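Local coordinates for methyl-coenzyme M reductase gamma subunit (Methermicoccus shengliensis DSM 18856, PDB 7NKG), which forms, with the alpha and beta subunits, the enzyme that releases methane from methyl-coenzyme M and coenzyme B, and contributes to the factor 430 pocket, at residues Asp49-His54 and Ala126-Val131. Numbering follows the deposited sequence.
Sequences DYPSTH and ARERDV
Tyr50 lays one face of its ring on the side chain of Arg129, and this is the tight part of the contact. Arg129 CB stands 3.6 Å from the ring centroid, 19° off the normal, a CH-pi contact. Bent at chi3, the arginine chain brings its guanidinium beside the ring's rim, where Tyr50 CD2 lies over one of its faces, 3.5 Å from NH2. A long, flat-ended arginine suits this place, since its NE still reaches Asp81 in a salt bridge. Glu128 is long enough to pass the ring edge, its carboxylate turned 81° from the ring, and pair through OE2 with Arg44. Tyrosine offers both a flat face and a hydroxyl that bonds to Glu132, so an alanine here would probably leave Arg129 without its aromatic support and Glu132 without that partner. The Pro51 to Thr53 end is looser: Thr53 CG2 comes no nearer than 4.0 Å to Arg127 NH2, and a water links that nitrogen to Thr53 OG1. Arg127 is anchored mainly by another protein's chain, whose backbone takes NE and NH1, while NH2 also meets Asp81 O. An irregular loop thus docks where strand 122-127 of the antiparallel sheet runs into helix 128-140, Arg127 at the N-cap position.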
ATOM      1  N   ASP C  49     -37.820 -35.298  -7.954  1.00 33.91           N
ATOM      2  CA  ASP C  49     -36.511 -35.931  -7.832  1.00 34.08           C
ATOM      3  C   ASP C  49     -35.453 -34.862  -7.495  1.00 32.39           C
ATOM      4  O   ASP C  49     -35.638 -33.662  -7.763  1.00 32.04           O
ATOM      5  CB  ASP C  49     -36.107 -36.725  -9.089  1.00 37.58           C
ATOM      6  CG  ASP C  49     -35.107 -37.856  -8.826  1.00 45.91           C
ATOM      7  OD1 ASP C  49     -34.738 -38.073  -7.639  1.00 47.33           O
ATOM      8  OD2 ASP C  49     -34.667 -38.499  -9.807  1.00 49.58           O
ATOM      9  N   TYR C  50     -34.368 -35.303  -6.845  1.00 31.39           N
ATOM     10  CA  TYR C  50     -33.268 -34.425  -6.465  1.00 30.40           C
ATOM     11  C   TYR C  50     -32.518 -33.970  -7.730  1.00 30.35           C
ATOM     12  O   TYR C  50     -31.986 -34.834  -8.431  1.00 30.66           O
ATOM     13  CB  TYR C  50     -32.258 -35.164  -5.563  1.00 29.87           C
ATOM     14  CG  TYR C  50     -32.816 -35.639  -4.242  1.00 29.64           C
ATOM     15  CD1 TYR C  50     -32.914 -34.783  -3.157  1.00 30.02           C
ATOM     16  CD2 TYR C  50     -33.250 -36.947  -4.077  1.00 30.11           C
ATOM     17  CE1 TYR C  50     -33.458 -35.203  -1.953  1.00 30.54           C
ATOM     18  CE2 TYR C  50     -33.769 -37.388  -2.866  1.00 30.71           C
ATOM     19  CZ  TYR C  50     -33.872 -36.511  -1.805  1.00 31.42           C
ATOM     20  OH  TYR C  50     -34.348 -36.940  -0.585  1.00 32.70           O
ATOM     21  N   PRO C  51     -32.433 -32.659  -8.045  1.00 30.09           N
ATOM     22  CA  PRO C  51     -31.638 -32.247  -9.214  1.00 30.14           C
ATOM     23  C   PRO C  51     -30.153 -32.545  -9.029  1.00 30.94           C
ATOM     24  O   PRO C  51     -29.681 -32.730  -7.910  1.00 31.00           O
ATOM     25  CB  PRO C  51     -31.884 -30.741  -9.335  1.00 30.98           C
ATOM     26  CG  PRO C  51     -32.824 -30.372  -8.266  1.00 31.65           C
ATOM     27  CD  PRO C  51     -32.990 -31.501  -7.323  1.00 30.05           C
ATOM     28  N   SER C  52     -29.423 -32.597 -10.142  1.00 31.34           N
ATOM     29  CA  SER C  52     -27.989 -32.871 -10.155  1.00 32.17           C
ATOM     30  C   SER C  52     -27.215 -31.601 -10.460  1.00 32.68           C
ATOM     31  O   SER C  52     -27.765 -30.615 -10.962  1.00 32.90           O
ATOM     32  CB  SER C  52     -27.663 -33.905 -11.233  1.00 34.11           C
ATOM     33  OG  SER C  52     -28.183 -35.193 -10.947  1.00 36.66           O
ATOM     34  N   THR C  53     -25.913 -31.634 -10.171  1.00 32.63           N
ATOM     35  CA  THR C  53     -25.005 -30.573 -10.570  1.00 33.24           C
ATOM     36  C   THR C  53     -24.809 -30.725 -12.111  1.00 35.02           C
ATOM     37  O   THR C  53     -25.066 -31.801 -12.674  1.00 35.40           O
ATOM     38  CB  THR C  53     -23.649 -30.762  -9.861  1.00 32.72           C
ATOM     39  OG1 THR C  53     -23.125 -32.047 -10.247  1.00 32.34           O
ATOM     40  CG2 THR C  53     -23.760 -30.636  -8.332  1.00 32.90           C
ATOM     41  N   HIS C  54     -24.327 -29.673 -12.775  1.00 36.33           N
ATOM     42  CA  HIS C  54     -24.034 -29.698 -14.214  1.00 38.26           C
ATOM     43  C   HIS C  54     -22.694 -28.994 -14.414  1.00 39.40           C
ATOM     44  O   HIS C  54     -22.643 -27.832 -14.811  1.00 39.95           O
ATOM     45  CB  HIS C  54     -25.171 -29.058 -15.021  1.00 39.68           C
ATOM     46  CG  HIS C  54     -26.458 -29.799 -14.840  1.00 42.74           C
ATOM     47  ND1 HIS C  54     -26.650 -31.050 -15.403  1.00 44.90           N
ATOM     48  CD2 HIS C  54     -27.517 -29.508 -14.050  1.00 44.01           C
ATOM     49  CE1 HIS C  54     -27.843 -31.452 -14.994  1.00 45.45           C
ATOM     50  NE2 HIS C  54     -28.401 -30.557 -14.170  1.00 45.14           N
ATOM     51  N   ALA C 126     -24.780 -30.091   2.818  1.00 19.05           N
ATOM     52  CA  ALA C 126     -24.420 -31.439   2.370  1.00 19.45           C
ATOM     53  C   ALA C 126     -25.126 -31.708   1.029  1.00 19.60           C
ATOM     54  O   ALA C 126     -26.035 -30.961   0.650  1.00 19.45           O
ATOM     55  CB  ALA C 126     -24.842 -32.491   3.426  1.00 19.78           C
ATOM     56  N   ARG C 127     -24.776 -32.807   0.332  1.00 19.54           N
ATOM     57  CA  ARG C 127     -25.480 -33.247  -0.886  1.00 19.91           C
ATOM     58  C   ARG C 127     -26.980 -33.374  -0.527  1.00 20.17           C
ATOM     59  O   ARG C 127     -27.303 -33.836   0.583  1.00 19.78           O
ATOM     60  CB  ARG C 127     -24.899 -34.579  -1.357  1.00 21.11           C
ATOM     61  CG  ARG C 127     -23.460 -34.474  -1.835  1.00 22.14           C
ATOM     62  CD  ARG C 127     -23.327 -33.928  -3.243  1.00 21.72           C
ATOM     63  NE  ARG C 127     -21.943 -34.016  -3.704  1.00 22.05           N
ATOM     64  CZ  ARG C 127     -21.547 -33.808  -4.955  1.00 22.83           C
ATOM     65  NH1 ARG C 127     -20.265 -33.932  -5.282  1.00 20.96           N
ATOM     66  NH2 ARG C 127     -22.430 -33.471  -5.894  1.00 21.85           N
ATOM     67  N   GLU C 128     -27.863 -32.794  -1.342  1.00 20.13           N
ATOM     68  CA  GLU C 128     -29.263 -32.634  -0.970  1.00 20.32           C
ATOM     69  C   GLU C 128     -29.933 -33.841  -0.254  1.00 20.97           C
ATOM     70  O   GLU C 128     -30.449 -33.641   0.853  1.00 21.44           O
ATOM     71  CB  GLU C 128     -30.120 -32.211  -2.153  1.00 21.40           C
ATOM     72  CG  GLU C 128     -31.498 -31.752  -1.701  1.00 22.56           C
ATOM     73  CD  GLU C 128     -32.399 -31.192  -2.777  1.00 26.12           C
ATOM     74  OE1 GLU C 128     -31.983 -31.144  -3.960  1.00 26.62           O
ATOM     75  OE2 GLU C 128     -33.525 -30.779  -2.423  1.00 25.89           O
ATOM     76  N   ARG C 129     -29.911 -35.073  -0.830  1.00 21.27           N
ATOM     77  CA  ARG C 129     -30.579 -36.192  -0.142  1.00 22.08           C
ATOM     78  C   ARG C 129     -29.945 -36.478   1.224  1.00 22.08           C
ATOM     79  O   ARG C 129     -30.678 -36.803   2.154  1.00 22.80           O
ATOM     80  CB  ARG C 129     -30.682 -37.447  -0.997  1.00 23.29           C
ATOM     81  CG  ARG C 129     -29.406 -38.232  -1.190  1.00 25.44           C
ATOM     82  CD  ARG C 129     -29.593 -39.245  -2.312  1.00 27.18           C
ATOM     83  NE  ARG C 129     -29.795 -38.565  -3.593  1.00 29.13           N
ATOM     84  CZ  ARG C 129     -30.378 -39.087  -4.669  1.00 30.99           C
ATOM     85  NH1 ARG C 129     -30.825 -40.340  -4.652  1.00 30.65           N
ATOM     86  NH2 ARG C 129     -30.531 -38.357  -5.768  1.00 30.15           N
ATOM     87  N   ASP C 130     -28.612 -36.282   1.368  1.00 21.07           N
ATOM     88  CA  ASP C 130     -27.925 -36.466   2.654  1.00 20.68           C
ATOM     89  C   ASP C 130     -28.380 -35.402   3.641  1.00 20.23           C
ATOM     90  O   ASP C 130     -28.567 -35.707   4.824  1.00 19.96           O
ATOM     91  CB  ASP C 130     -26.405 -36.360   2.508  1.00 21.17           C
ATOM     92  CG  ASP C 130     -25.786 -37.212   1.429  1.00 25.25           C
ATOM     93  OD1 ASP C 130     -26.398 -38.251   1.059  1.00 25.98           O
ATOM     94  OD2 ASP C 130     -24.702 -36.856   0.958  1.00 26.78           O
ATOM     95  N   VAL C 131     -28.526 -34.145   3.185  1.00 19.69           N
ATOM     96  CA  VAL C 131     -28.953 -33.070   4.083  1.00 20.66           C
ATOM     97  C   VAL C 131     -30.413 -33.294   4.537  1.00 21.16           C
ATOM     98  O   VAL C 131     -30.763 -32.848   5.624  1.00 21.24           O
ATOM     99  CB  VAL C 131     -28.684 -31.624   3.514  1.00 21.32           C
ATOM    100  CG1 VAL C 131     -29.924 -31.012   2.860  1.00 22.06           C
ATOM    101  CG2 VAL C 131     -28.149 -30.692   4.595  1.00 21.52           C
TER
HETATM  102  O   HOH W   1     -31.628 -38.518  -8.424  1.00 58.95           O
HETATM  103  O   HOH W   2     -33.029 -38.280   1.720  1.00 32.40           O
HETATM  104  O   HOH W   3     -29.949 -31.927  -5.536  1.00 32.03           O
HETATM  105  O   HOH W   4     -21.453 -33.316  -8.534  1.00 25.88           O